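Local coordinates for protein sialyltransferase 0160 (Photobacterium damselae, PDB 4R84) that transfers sialic acid from a CMP-sialic acid donor to galactoside acceptors, probably in alpha-2,6 linkage, using a GT-B glycosyltransferase fold, at residues 43-48 with 80-85; 117-122 with 198-203; 134-139 with 334-339; 258-263 with 281-286. All coordinates share one frame; numbering follows the deposited sequence.

The four contacts run from the N-terminal domain into the catalytic GT-B part. Interaction 1 pairs two short strands of the former, and its centre lies 24 Å from that of interaction 2. The long strand 106-125 connects them: its residues around 111-115 pack against interaction 1, while 119-122 supply one strand of interaction 2. Interactions 2 and 3 touch, with Tyr202 OH 3.0 Å from His137 NE2, because helix 129-144 follows strand 106-125 and packs on the sheet. Interaction 3 does not touch the donor; the Phe336 side chain lies about 12 Å from the bound CMP-3-fluoro-sialic acid. Interaction 4 is more peripheral, its centre 21 Å from that of interaction 2.

Interaction 1: residues 43-48 with 80-85; sequences TETYQL and SFDFVA
Leu48 lays its CB over one face of the Phe81 ring in a CH-pi contact, 4.1 Å from CB to the ring centroid, and its CD1 reaches the rim at Phe81 CZ, 3.4 Å away. The Phe81 ring stands between backbone N and carbonyl carbon (chi1 65°), which sets it alongside the leucine, both side chains pointing the same way. Leu48 CD1 also meets Phe83 CB at 4.1 Å. Beneath these side chains the strands are laced antiparallel: Tyr46 and Phe83 exchange two backbone bonds, N to O, of 2.8 Å each, and Leu48 and Phe81 form a second such hydrogen-bonded pair. This two-stranded sheet belongs to the N-terminal domain, whose strands are consistent with the immunoglobulin-like beta-sandwich of PKD domains; its leucine and aromatics fill the side against strand 106-125, Phe83 meeting Leu113 and Val115. Thr45, Gln47 and Asp82 suit the exposed other side. There one water accepts from Gln47 NE2 and donates to Asp82 OD1 (2.7 Å from the water), while Thr45 CG2 rests 3.6 Å from Asp82 CG. Farther out, Trp62 and Tyr94 meet the rings of Phe81 and Phe83 edge-to-face.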
loop_
_atom_site.group_PDB
_atom_site.type_symbol
_atom_site.label_atom_id
_atom_site.label_comp_id
_atom_site.label_asym_id
_atom_site.label_seq_id
_atom_site.Cartn_x
_atom_site.Cartn_y
_atom_site.Cartn_z
ATOM N N THR A 43 -10.635 15.163 23.446
ATOM C CA THR A 43 -10.091 14.765 24.759
ATOM C C THR A 43 -8.570 14.904 24.895
ATOM O O THR A 43 -8.052 14.818 26.008
ATOM C CB THR A 43 -10.470 13.297 25.176
ATOM O OG1 THR A 43 -9.622 12.356 24.514
ATOM C CG2 THR A 43 -11.947 12.985 24.912
ATOM N N GLU A 44 -7.855 15.166 23.806
ATOM C CA GLU A 44 -6.405 15.339 23.897
ATOM C C GLU A 44 -6.040 16.800 24.187
ATOM O O GLU A 44 -6.868 17.697 24.053
ATOM C CB GLU A 44 -5.726 14.827 22.605
ATOM C CG GLU A 44 -5.983 13.333 22.374
ATOM C CD GLU A 44 -5.071 12.698 21.340
ATOM O OE1 GLU A 44 -4.290 13.417 20.689
ATOM O OE2 GLU A 44 -5.136 11.456 21.191
ATOM N N THR A 45 -4.796 17.023 24.597
ATOM C CA THR A 45 -4.338 18.332 25.048
ATOM C C THR A 45 -3.367 18.967 24.042
ATOM O O THR A 45 -2.516 18.289 23.458
ATOM C CB THR A 45 -3.667 18.215 26.433
ATOM O OG1 THR A 45 -4.624 17.737 27.391
ATOM C CG2 THR A 45 -3.114 19.567 26.905
ATOM N N TYR A 46 -3.542 20.261 23.809
ATOM C CA TYR A 46 -2.618 21.050 23.011
ATOM C C TYR A 46 -2.152 22.231 23.858
ATOM O O TYR A 46 -2.976 22.882 24.493
ATOM C CB TYR A 46 -3.285 21.521 21.719
ATOM C CG TYR A 46 -2.351 22.246 20.775
ATOM C CD1 TYR A 46 -2.076 23.606 20.941
ATOM C CD2 TYR A 46 -1.756 21.579 19.706
ATOM C CE1 TYR A 46 -1.216 24.271 20.073
ATOM C CE2 TYR A 46 -0.902 22.237 18.841
ATOM C CZ TYR A 46 -0.638 23.576 19.024
ATOM O OH TYR A 46 0.213 24.218 18.148
ATOM N N GLN A 47 -0.848 22.492 23.909
ATOM C CA GLN A 47 -0.359 23.622 24.710
ATOM C C GLN A 47 -0.294 24.909 23.898
ATOM O O GLN A 47 0.521 25.030 22.985
ATOM C CB GLN A 47 1.030 23.352 25.293
ATOM C CG GLN A 47 1.456 24.461 26.268
ATOM C CD GLN A 47 2.911 24.374 26.701
ATOM O OE1 GLN A 47 3.811 24.222 25.878
ATOM N NE2 GLN A 47 3.143 24.481 28.002
ATOM N N LEU A 48 -1.147 25.873 24.225
ATOM C CA LEU A 48 -1.033 27.178 23.585
ATOM C C LEU A 48 0.155 27.940 24.176
ATOM O O LEU A 48 0.316 28.035 25.403
ATOM C CB LEU A 48 -2.331 27.974 23.726
ATOM C CG LEU A 48 -3.438 27.451 22.804
ATOM C CD1 LEU A 48 -4.799 27.886 23.288
ATOM C CD2 LEU A 48 -3.227 27.852 21.349
ATOM N N SER A 80 1.984 30.206 28.758
ATOM C CA SER A 80 1.582 28.954 28.128
ATOM C C SER A 80 0.472 28.334 28.949
ATOM O O SER A 80 0.489 28.411 30.176
ATOM C CB SER A 80 2.766 27.993 28.021
ATOM O OG SER A 80 3.802 28.542 27.224
ATOM N N PHE A 81 -0.495 27.710 28.286
ATOM C CA PHE A 81 -1.549 27.010 29.011
ATOM C C PHE A 81 -2.129 25.900 28.162
ATOM O O PHE A 81 -1.909 25.844 26.947
ATOM C CB PHE A 81 -2.670 27.957 29.454
ATOM C CG PHE A 81 -3.435 28.568 28.322
ATOM C CD1 PHE A 81 -2.976 29.718 27.699
ATOM C CD2 PHE A 81 -4.600 27.973 27.856
ATOM C CE1 PHE A 81 -3.673 30.278 26.647
ATOM C CE2 PHE A 81 -5.302 28.524 26.807
ATOM C CZ PHE A 81 -4.832 29.687 26.198
ATOM N N ASP A 82 -2.887 25.023 28.806
ATOM C CA ASP A 82 -3.417 23.858 28.105
ATOM C C ASP A 82 -4.820 24.066 27.564
ATOM O O ASP A 82 -5.718 24.529 28.267
ATOM C CB ASP A 82 -3.428 22.635 29.023
ATOM C CG ASP A 82 -2.045 22.047 29.250
ATOM O OD1 ASP A 82 -1.078 22.457 28.567
ATOM O OD2 ASP A 82 -1.932 21.146 30.110
ATOM N N PHE A 83 -4.981 23.709 26.293
ATOM C CA PHE A 83 -6.273 23.573 25.647
ATOM C C PHE A 83 -6.616 22.085 25.657
ATOM O O PHE A 83 -5.887 21.274 25.071
ATOM C CB PHE A 83 -6.212 24.125 24.214
ATOM C CG PHE A 83 -7.448 23.877 23.384
ATOM C CD1 PHE A 83 -8.476 24.805 23.347
ATOM C CD2 PHE A 83 -7.556 22.733 22.587
ATOM C CE1 PHE A 83 -9.601 24.586 22.559
ATOM C CE2 PHE A 83 -8.682 22.504 21.807
ATOM C CZ PHE A 83 -9.699 23.434 21.784
ATOM N N VAL A 84 -7.704 21.728 26.338
ATOM C CA VAL A 84 -8.208 20.357 26.310
ATOM C C VAL A 84 -9.382 20.276 25.352
ATOM O O VAL A 84 -10.399 20.937 25.562
ATOM C CB VAL A 84 -8.669 19.875 27.690
ATOM C CG1 VAL A 84 -9.159 18.422 27.612
ATOM C CG2 VAL A 84 -7.546 20.021 28.705
ATOM N N ALA A 85 -9.231 19.504 24.277
ATOM C CA ALA A 85 -10.277 19.408 23.265
ATOM C C ALA A 85 -11.540 18.756 23.810
ATOM O O ALA A 85 -11.500 17.629 24.302
ATOM C CB ALA A 85 -9.773 18.627 22.040
HETATM O O HOH W 1 0.688 24.122 29.785
#

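Interaction 2: residues 117-122 with 198-203; sequences APTLEV and NIEFYT
Phe201 turns its ring away from its own carbonyl carbon (chi1 -72°), which brings CD1 3.8 Å from Val122 CB, the two side chains lying side by side. Val122 sets CG1 opposite its backbone N (chi1 179°), which directs its other methyl, CG2, to Ile199 CG2 at 4.0 Å. Ile199 CG2 also lies over one face of the Phe201 ring, toward its rim. Beta-branched and aromatic residues suit this side of the sheet, which helices 181-192 and 213-219 cover. The backbones run parallel, joined by five hydrogen bonds alternating between strands, such as Val122 N to Glu200 O, 2.8 Å. This is a central strand pair of the Rossmann-like sheet, with strand 149-154 beyond 106-125 and strand 225-233 beyond 197-204. On the polar side the Glu121 and Glu200 carboxylates lie alongside, planes 22° apart, Glu121 OE2 4.3 Å from Glu200 OE1. Tyr202 OH donates to Glu200 OE1 at 2.6 Å from above the carboxylate plane, and a water bridges that oxygen and, weakly, Glu121 OE2. Arg150 forms a salt bridge with Glu121 OE1, and Asn148 bonds OE2. If both are ionised, each would be expected to raise the other's proton affinity, a cost these partners probably offset.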
loop_
_atom_site.group_PDB
_atom_site.type_symbol
_atom_site.label_atom_id
_atom_site.label_comp_id
_atom_site.label_asym_id
_atom_site.label_seq_id
_atom_site.Cartn_x
_atom_site.Cartn_y
_atom_site.Cartn_z
ATOM N N ALA A 117 -12.515 14.524 15.297
ATOM C CA ALA A 117 -12.774 13.176 15.764
ATOM C C ALA A 117 -11.487 12.367 15.714
ATOM O O ALA A 117 -10.624 12.609 14.873
ATOM C CB ALA A 117 -13.848 12.518 14.899
ATOM N N PRO A 118 -11.356 11.379 16.599
ATOM C CA PRO A 118 -10.218 10.475 16.436
ATOM C C PRO A 118 -10.356 9.684 15.137
ATOM O O PRO A 118 -11.472 9.536 14.627
ATOM C CB PRO A 118 -10.322 9.545 17.640
ATOM C CG PRO A 118 -11.795 9.569 18.001
ATOM C CD PRO A 118 -12.216 11.001 17.733
ATOM N N THR A 119 -9.230 9.189 14.637
ATOM C CA THR A 119 -9.194 8.406 13.396
ATOM C C THR A 119 -8.642 7.036 13.701
ATOM O O THR A 119 -7.595 6.913 14.374
ATOM C CB THR A 119 -8.330 9.092 12.313
ATOM O OG1 THR A 119 -8.892 10.369 11.991
ATOM C CG2 THR A 119 -8.265 8.231 11.028
ATOM N N LEU A 120 -9.357 6.010 13.230
ATOM C CA LEU A 120 -8.883 4.637 13.292
ATOM C C LEU A 120 -8.504 4.229 11.875
ATOM O O LEU A 120 -9.337 4.318 10.973
ATOM C CB LEU A 120 -9.952 3.697 13.856
ATOM C CG LEU A 120 -9.606 2.211 13.826
ATOM C CD1 LEU A 120 -8.479 1.904 14.816
ATOM C CD2 LEU A 120 -10.834 1.362 14.095
ATOM N N GLU A 121 -7.256 3.803 11.690
ATOM C CA GLU A 121 -6.791 3.322 10.392
ATOM C C GLU A 121 -6.862 1.801 10.380
ATOM O O GLU A 121 -6.320 1.154 11.273
ATOM C CB GLU A 121 -5.361 3.792 10.110
ATOM C CG GLU A 121 -5.157 5.305 10.202
ATOM C CD GLU A 121 -3.692 5.686 10.152
ATOM O OE1 GLU A 121 -2.858 4.850 9.705
ATOM O OE2 GLU A 121 -3.369 6.824 10.559
ATOM N N VAL A 122 -7.514 1.234 9.359
ATOM C CA VAL A 122 -7.725 -0.224 9.321
ATOM C C VAL A 122 -7.081 -0.776 8.065
ATOM O O VAL A 122 -7.392 -0.316 6.975
ATOM C CB VAL A 122 -9.222 -0.564 9.352
ATOM C CG1 VAL A 122 -9.467 -2.092 9.299
ATOM C CG2 VAL A 122 -9.845 0.013 10.635
ATOM N N ASN A 198 -13.712 8.645 12.899
ATOM C CA ASN A 198 -13.443 8.482 11.476
ATOM C C ASN A 198 -12.671 7.191 11.257
ATOM O O ASN A 198 -11.699 6.909 11.959
ATOM C CB ASN A 198 -12.633 9.652 10.921
ATOM C CG ASN A 198 -13.440 10.927 10.832
ATOM O OD1 ASN A 198 -14.627 10.905 10.507
ATOM N ND2 ASN A 198 -12.805 12.043 11.142
ATOM N N ILE A 199 -13.091 6.417 10.266
ATOM C CA ILE A 199 -12.354 5.215 9.914
ATOM C C ILE A 199 -11.783 5.362 8.517
ATOM O O ILE A 199 -12.494 5.757 7.594
ATOM C CB ILE A 199 -13.243 3.953 9.981
ATOM C CG1 ILE A 199 -13.758 3.724 11.406
ATOM C CG2 ILE A 199 -12.483 2.727 9.452
ATOM C CD1 ILE A 199 -14.792 2.615 11.511
ATOM N N GLU A 200 -10.486 5.096 8.387
ATOM C CA GLU A 200 -9.820 5.027 7.085
ATOM C C GLU A 200 -9.525 3.574 6.766
ATOM O O GLU A 200 -8.932 2.883 7.596
ATOM C CB GLU A 200 -8.522 5.820 7.088
ATOM C CG GLU A 200 -8.693 7.330 7.152
ATOM C CD GLU A 200 -7.380 8.057 7.367
ATOM O OE1 GLU A 200 -6.313 7.408 7.447
ATOM O OE2 GLU A 200 -7.411 9.296 7.481
ATOM N N PHE A 201 -9.906 3.113 5.568
ATOM C CA PHE A 201 -9.657 1.735 5.156
ATOM C C PHE A 201 -8.520 1.663 4.151
ATOM O O PHE A 201 -8.382 2.554 3.319
ATOM C CB PHE A 201 -10.896 1.112 4.518
ATOM C CG PHE A 201 -11.990 0.794 5.486
ATOM C CD1 PHE A 201 -11.766 -0.065 6.561
ATOM C CD2 PHE A 201 -13.270 1.281 5.271
ATOM C CE1 PHE A 201 -12.801 -0.380 7.438
ATOM C CE2 PHE A 201 -14.309 0.960 6.143
ATOM C CZ PHE A 201 -14.066 0.122 7.223
ATOM N N TYR A 202 -7.716 0.608 4.250
ATOM C CA TYR A 202 -6.637 0.335 3.299
ATOM C C TYR A 202 -6.661 -1.135 2.985
ATOM O O TYR A 202 -6.464 -1.953 3.886
ATOM C CB TYR A 202 -5.272 0.703 3.885
ATOM C CG TYR A 202 -5.162 2.132 4.358
ATOM C CD1 TYR A 202 -5.692 2.523 5.590
ATOM C CD2 TYR A 202 -4.509 3.084 3.586
ATOM C CE1 TYR A 202 -5.589 3.839 6.031
ATOM C CE2 TYR A 202 -4.393 4.407 4.024
ATOM C CZ TYR A 202 -4.945 4.770 5.242
ATOM O OH TYR A 202 -4.840 6.076 5.694
ATOM N N THR A 203 -6.903 -1.499 1.732
ATOM C CA THR A 203 -6.961 -2.924 1.443
ATOM C C THR A 203 -6.666 -3.190 -0.024
ATOM O O THR A 203 -6.247 -2.297 -0.762
ATOM C CB THR A 203 -8.323 -3.530 1.866
ATOM O OG1 THR A 203 -8.240 -4.962 1.841
ATOM C CG2 THR A 203 -9.469 -3.063 0.970
HETATM O O HOH W 2 -13.125 14.867 12.434
HETATM O O HOH W 3 -9.535 12.035 10.122
HETATM O O HOH W 4 -3.572 8.308 7.837
#

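Interaction 3: residues 134-139 with 334-339; sequences QLIHII and TLFLDI
Leu135 and Ile139, which both press on Phe336, are tied one helical turn apart by the backbone bond from Ile139 N to Leu135 O, 3.0 Å long. No hydrogen bond crosses between residues 134-139 and 334-339; their contact is apolar and centred on the Phe336 ring. With its CG opposite the backbone N (chi1 176°), Phe336 sends that ring across to residues 134-139, where three side chains meet it differently. Ile136 puts its CD1 over one face, 3.5 Å from Phe336 CD1. The isoleucine's second torsion (chi2 -76°) folds this methyl back from the extended course, so that it lies on the ring. Leu135 comes in obliquely, its CD2 also 3.5 Å from Phe336 CD1. Ile139 approaches near the ring plane and crosses the phenylalanine at about a right angle, its CD1 3.7 Å from Phe336 CB. The other branch of the packing runs from Leu135 CD2 to Ile339 CG2, at 3.7 Å. Branched aliphatics suit these places because their methyls can settle around a flat ring. The segment axes lie 10.5 Å apart at 141°, roughly antiparallel. Helix 129-144 has its inner side on the sheet, with Ile138 against strand 149-154 and Tyr123 of strand 106-125. Helix 330-340 lies on the side of helix 129-144 away from the sheet, with Phe336 also touching Thr439; Phe325 of helix 324-327 meets the Phe336 ring and also touches Ile136.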
loop_
_atom_site.group_PDB
_atom_site.type_symbol
_atom_site.label_atom_id
_atom_site.label_comp_id
_atom_site.label_asym_id
_atom_site.label_seq_id
_atom_site.Cartn_x
_atom_site.Cartn_y
_atom_site.Cartn_z
ATOM N N GLN A 134 1.102 -0.059 2.115
ATOM C CA GLN A 134 0.454 0.354 3.354
ATOM C C GLN A 134 1.486 0.558 4.453
ATOM O O GLN A 134 1.362 1.480 5.251
ATOM C CB GLN A 134 -0.593 -0.683 3.752
ATOM C CG GLN A 134 -1.825 -0.678 2.825
ATOM C CD GLN A 134 -2.673 -1.914 2.992
ATOM O OE1 GLN A 134 -2.598 -2.590 4.011
ATOM N NE2 GLN A 134 -3.470 -2.235 1.970
ATOM N N LEU A 135 2.514 -0.292 4.498
ATOM C CA LEU A 135 3.535 -0.156 5.529
ATOM C C LEU A 135 4.271 1.179 5.391
ATOM O O LEU A 135 4.554 1.840 6.394
ATOM C CB LEU A 135 4.536 -1.311 5.479
ATOM C CG LEU A 135 5.668 -1.236 6.496
ATOM C CD1 LEU A 135 5.136 -1.109 7.937
ATOM C CD2 LEU A 135 6.541 -2.485 6.351
ATOM N N ILE A 136 4.581 1.576 4.162
ATOM C CA ILE A 136 5.210 2.878 3.952
ATOM C C ILE A 136 4.294 3.986 4.450
ATOM O O ILE A 136 4.724 4.903 5.165
ATOM C CB ILE A 136 5.524 3.130 2.467
ATOM C CG1 ILE A 136 6.511 2.085 1.936
ATOM C CG2 ILE A 136 6.030 4.577 2.282
ATOM C CD1 ILE A 136 7.925 2.296 2.376
ATOM N N HIS A 137 3.011 3.867 4.130
ATOM C CA HIS A 137 2.061 4.888 4.550
ATOM C C HIS A 137 1.982 4.979 6.077
ATOM O O HIS A 137 1.936 6.085 6.645
ATOM C CB HIS A 137 0.674 4.608 3.979
ATOM C CG HIS A 137 -0.360 5.577 4.460
ATOM N ND1 HIS A 137 -0.534 6.819 3.888
ATOM C CD2 HIS A 137 -1.230 5.513 5.498
ATOM C CE1 HIS A 137 -1.493 7.465 4.532
ATOM N NE2 HIS A 137 -1.930 6.693 5.513
ATOM N N ILE A 138 1.971 3.819 6.735
ATOM C CA ILE A 138 1.922 3.746 8.198
ATOM C C ILE A 138 3.137 4.426 8.818
ATOM O O ILE A 138 3.025 5.166 9.799
ATOM C CB ILE A 138 1.831 2.273 8.677
ATOM C CG1 ILE A 138 0.419 1.738 8.424
ATOM C CG2 ILE A 138 2.181 2.142 10.155
ATOM C CD1 ILE A 138 0.212 0.241 8.713
ATOM N N ILE A 139 4.306 4.185 8.244
ATOM C CA ILE A 139 5.515 4.775 8.795
ATOM C C ILE A 139 5.458 6.300 8.692
ATOM O O ILE A 139 5.823 7.003 9.645
ATOM C CB ILE A 139 6.754 4.206 8.096
ATOM C CG1 ILE A 139 6.916 2.744 8.503
ATOM C CG2 ILE A 139 8.013 4.991 8.491
ATOM C CD1 ILE A 139 7.895 1.978 7.600
ATOM N N THR A 334 15.171 2.151 7.787
ATOM C CA THR A 334 15.658 1.029 8.578
ATOM C C THR A 334 14.513 0.231 9.191
ATOM O O THR A 334 14.568 -1.000 9.254
ATOM C CB THR A 334 16.594 1.512 9.704
ATOM O OG1 THR A 334 17.755 2.118 9.121
ATOM C CG2 THR A 334 17.035 0.350 10.577
ATOM N N LEU A 335 13.483 0.935 9.652
ATOM C CA LEU A 335 12.304 0.284 10.225
ATOM C C LEU A 335 11.538 -0.543 9.180
ATOM O O LEU A 335 11.136 -1.677 9.451
ATOM C CB LEU A 335 11.375 1.320 10.864
ATOM C CG LEU A 335 10.065 0.800 11.469
ATOM C CD1 LEU A 335 10.283 -0.373 12.416
ATOM C CD2 LEU A 335 9.332 1.930 12.170
ATOM N N PHE A 336 11.308 0.043 8.008
ATOM C CA PHE A 336 10.653 -0.679 6.916
ATOM C C PHE A 336 11.419 -1.958 6.596
ATOM O O PHE A 336 10.829 -3.032 6.514
ATOM C CB PHE A 336 10.557 0.195 5.670
ATOM C CG PHE A 336 9.974 -0.504 4.473
ATOM C CD1 PHE A 336 8.615 -0.530 4.262
ATOM C CD2 PHE A 336 10.801 -1.107 3.540
ATOM C CE1 PHE A 336 8.075 -1.160 3.149
ATOM C CE2 PHE A 336 10.268 -1.746 2.443
ATOM C CZ PHE A 336 8.908 -1.763 2.244
ATOM N N LEU A 337 12.732 -1.831 6.432
ATOM C CA LEU A 337 13.576 -2.968 6.063
ATOM C C LEU A 337 13.540 -4.088 7.093
ATOM O O LEU A 337 13.552 -5.270 6.743
ATOM C CB LEU A 337 15.022 -2.505 5.859
ATOM C CG LEU A 337 15.222 -1.624 4.629
ATOM C CD1 LEU A 337 16.616 -0.995 4.649
ATOM C CD2 LEU A 337 15.006 -2.463 3.340
ATOM N N ASP A 338 13.518 -3.710 8.370
ATOM C CA ASP A 338 13.475 -4.671 9.462
ATOM C C ASP A 338 12.186 -5.468 9.453
ATOM O O ASP A 338 12.193 -6.692 9.581
ATOM C CB ASP A 338 13.640 -3.949 10.801
ATOM C CG ASP A 338 13.646 -4.905 11.979
ATOM O OD1 ASP A 338 14.621 -5.672 12.128
ATOM O OD2 ASP A 338 12.676 -4.879 12.764
ATOM N N ILE A 339 11.075 -4.766 9.289
ATOM C CA ILE A 339 9.780 -5.412 9.250
ATOM C C ILE A 339 9.668 -6.381 8.060
ATOM O O ILE A 339 9.199 -7.512 8.223
ATOM C CB ILE A 339 8.674 -4.366 9.194
ATOM C CG1 ILE A 339 8.621 -3.652 10.556
ATOM C CG2 ILE A 339 7.343 -5.008 8.867
ATOM C CD1 ILE A 339 7.761 -2.400 10.562
#

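Interaction 4: residues 258-263 with 281-286; sequences GEVSLL and RYNWHK
Val260 and Leu263, on one side of helix 252-267, pack against Asn283, Trp284 and Lys286 of the loop that leads into strand 290-294, a mostly apolar helix-to-loop contact around a buried asparagine, toward the periphery of the domain. Leu263, extended away from its backbone N (chi1 -179°), delivers CD2 over one face of the indole, 4.1 Å from the centroid of the Trp284 five-membered ring and only 12° off its normal. A leucine methyl and a broad, electron-rich indole suit such a CH-pi contact. CD2 of Leu263 also slides past Asn283 CB at 4.1 Å. Val260 fills the next place, its CG2 3.4 Å from Asn283 OD1 and 3.7 Å from Lys286 CG. Lys286 contributes just its aliphatic base, since the chain bends at its second and third torsions and leads the ammonium end away. The buried Asn283 amide is satisfied from outside: OD1 bonds to Tyr312 OH, ND2 to Leu256 O and Gly279 O, which fixes its rotation. An amide suits this spot, offering both an acceptor and two N-H groups. Trp284 NE1 bonds to Asn280 O. Tyr312 of helix 307-313 closes over the contact, touching both Val260 and Lys286, while Trp284 rests on Tyr292 of strand 290-294.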
loop_
_atom_site.group_PDB
_atom_site.type_symbol
_atom_site.label_atom_id
_atom_site.label_comp_id
_atom_site.label_asym_id
_atom_site.label_seq_id
_atom_site.Cartn_x
_atom_site.Cartn_y
_atom_site.Cartn_z
ATOM N N GLY A 258 -25.395 1.118 -12.810
ATOM C CA GLY A 258 -26.622 0.528 -12.328
ATOM C C GLY A 258 -26.422 -0.255 -11.046
ATOM O O GLY A 258 -27.373 -0.459 -10.291
ATOM N N GLU A 259 -25.189 -0.680 -10.782
ATOM C CA GLU A 259 -24.921 -1.483 -9.595
ATOM C C GLU A 259 -24.449 -0.667 -8.384
ATOM O O GLU A 259 -24.244 -1.223 -7.300
ATOM C CB GLU A 259 -23.914 -2.577 -9.935
ATOM C CG GLU A 259 -24.599 -3.748 -10.633
ATOM C CD GLU A 259 -23.637 -4.744 -11.226
ATOM O OE1 GLU A 259 -24.108 -5.798 -11.707
ATOM O OE2 GLU A 259 -22.417 -4.471 -11.221
ATOM N N VAL A 260 -24.317 0.648 -8.547
ATOM C CA VAL A 260 -23.971 1.487 -7.403
ATOM C C VAL A 260 -25.028 1.337 -6.307
ATOM O O VAL A 260 -24.693 1.144 -5.137
ATOM C CB VAL A 260 -23.822 2.975 -7.789
ATOM C CG1 VAL A 260 -23.652 3.851 -6.537
ATOM C CG2 VAL A 260 -22.636 3.163 -8.712
ATOM N N SER A 261 -26.305 1.413 -6.672
ATOM C CA SER A 261 -27.363 1.290 -5.668
ATOM C C SER A 261 -27.374 -0.116 -5.068
ATOM O O SER A 261 -27.741 -0.311 -3.917
ATOM C CB SER A 261 -28.731 1.645 -6.260
ATOM O OG SER A 261 -29.082 0.785 -7.328
ATOM N N LEU A 262 -26.970 -1.098 -5.861
ATOM C CA LEU A 262 -26.863 -2.467 -5.379
ATOM C C LEU A 262 -25.835 -2.547 -4.241
ATOM O O LEU A 262 -26.099 -3.114 -3.176
ATOM C CB LEU A 262 -26.472 -3.393 -6.531
ATOM C CG LEU A 262 -26.751 -4.889 -6.411
ATOM C CD1 LEU A 262 -28.191 -5.149 -6.015
ATOM C CD2 LEU A 262 -26.429 -5.572 -7.728
ATOM N N LEU A 263 -24.660 -1.973 -4.472
ATOM C CA LEU A 263 -23.632 -1.917 -3.438
ATOM C C LEU A 263 -24.122 -1.116 -2.235
ATOM O O LEU A 263 -23.985 -1.546 -1.093
ATOM C CB LEU A 263 -22.334 -1.334 -4.000
ATOM C CG LEU A 263 -21.164 -1.235 -3.006
ATOM C CD1 LEU A 263 -20.845 -2.584 -2.385
ATOM C CD2 LEU A 263 -19.926 -0.653 -3.688
ATOM N N ARG A 281 -16.254 -3.850 -7.093
ATOM C CA ARG A 281 -14.837 -3.511 -7.046
ATOM C C ARG A 281 -14.593 -2.034 -7.371
ATOM O O ARG A 281 -13.849 -1.351 -6.670
ATOM C CB ARG A 281 -14.058 -4.402 -8.038
ATOM C CG ARG A 281 -12.549 -4.178 -8.049
ATOM C CD ARG A 281 -11.818 -5.152 -8.991
ATOM N NE ARG A 281 -12.046 -6.552 -8.629
ATOM C CZ ARG A 281 -11.349 -7.581 -9.115
ATOM N NH1 ARG A 281 -10.367 -7.386 -9.991
ATOM N NH2 ARG A 281 -11.629 -8.814 -8.718
ATOM N N TYR A 282 -15.216 -1.551 -8.441
ATOM C CA TYR A 282 -14.899 -0.224 -8.951
ATOM C C TYR A 282 -16.049 0.768 -8.800
ATOM O O TYR A 282 -16.152 1.732 -9.558
ATOM C CB TYR A 282 -14.463 -0.301 -10.421
ATOM C CG TYR A 282 -13.102 -0.929 -10.594
ATOM C CD1 TYR A 282 -11.968 -0.341 -10.046
ATOM C CD2 TYR A 282 -12.950 -2.104 -11.313
ATOM C CE1 TYR A 282 -10.720 -0.916 -10.200
ATOM C CE2 TYR A 282 -11.706 -2.691 -11.476
ATOM C CZ TYR A 282 -10.598 -2.098 -10.930
ATOM O OH TYR A 282 -9.367 -2.683 -11.094
ATOM N N ASN A 283 -16.903 0.539 -7.809
ATOM C CA ASN A 283 -17.964 1.493 -7.471
ATOM C C ASN A 283 -17.784 2.168 -6.114
ATOM O O ASN A 283 -18.656 2.922 -5.677
ATOM C CB ASN A 283 -19.323 0.806 -7.484
ATOM C CG ASN A 283 -19.969 0.826 -8.842
ATOM O OD1 ASN A 283 -19.720 1.724 -9.652
ATOM N ND2 ASN A 283 -20.807 -0.170 -9.106
ATOM N N TRP A 284 -16.687 1.882 -5.427
ATOM C CA TRP A 284 -16.524 2.411 -4.072
ATOM C C TRP A 284 -16.393 3.929 -4.070
ATOM O O TRP A 284 -16.841 4.582 -3.125
ATOM C CB TRP A 284 -15.336 1.756 -3.382
ATOM C CG TRP A 284 -15.672 0.326 -3.037
ATOM C CD1 TRP A 284 -15.506 -0.773 -3.830
ATOM C CD2 TRP A 284 -16.262 -0.141 -1.823
ATOM N NE1 TRP A 284 -15.959 -1.896 -3.179
ATOM C CE2 TRP A 284 -16.436 -1.529 -1.942
ATOM C CE3 TRP A 284 -16.677 0.488 -0.637
ATOM C CZ2 TRP A 284 -16.986 -2.311 -0.921
ATOM C CZ3 TRP A 284 -17.224 -0.284 0.375
ATOM C CH2 TRP A 284 -17.372 -1.670 0.228
ATOM N N HIS A 285 -15.819 4.488 -5.134
ATOM C CA HIS A 285 -15.631 5.942 -5.211
ATOM C C HIS A 285 -16.950 6.708 -5.393
ATOM O O HIS A 285 -16.987 7.926 -5.234
ATOM C CB HIS A 285 -14.668 6.284 -6.345
ATOM C CG HIS A 285 -15.223 6.012 -7.705
ATOM N ND1 HIS A 285 -15.589 4.748 -8.115
ATOM C CD2 HIS A 285 -15.472 6.836 -8.751
ATOM C CE1 HIS A 285 -16.051 4.805 -9.353
ATOM N NE2 HIS A 285 -15.988 6.061 -9.762
ATOM N N LYS A 286 -18.023 5.986 -5.713
ATOM C CA LYS A 286 -19.365 6.569 -5.842
ATOM C C LYS A 286 -20.022 6.740 -4.483
ATOM O O LYS A 286 -21.018 7.451 -4.342
ATOM C CB LYS A 286 -20.255 5.685 -6.727
ATOM C CG LYS A 286 -19.851 5.553 -8.191
ATOM C CD LYS A 286 -20.206 6.794 -8.994
ATOM C CE LYS A 286 -19.060 7.767 -9.107
ATOM N NZ LYS A 286 -19.466 8.967 -9.895
#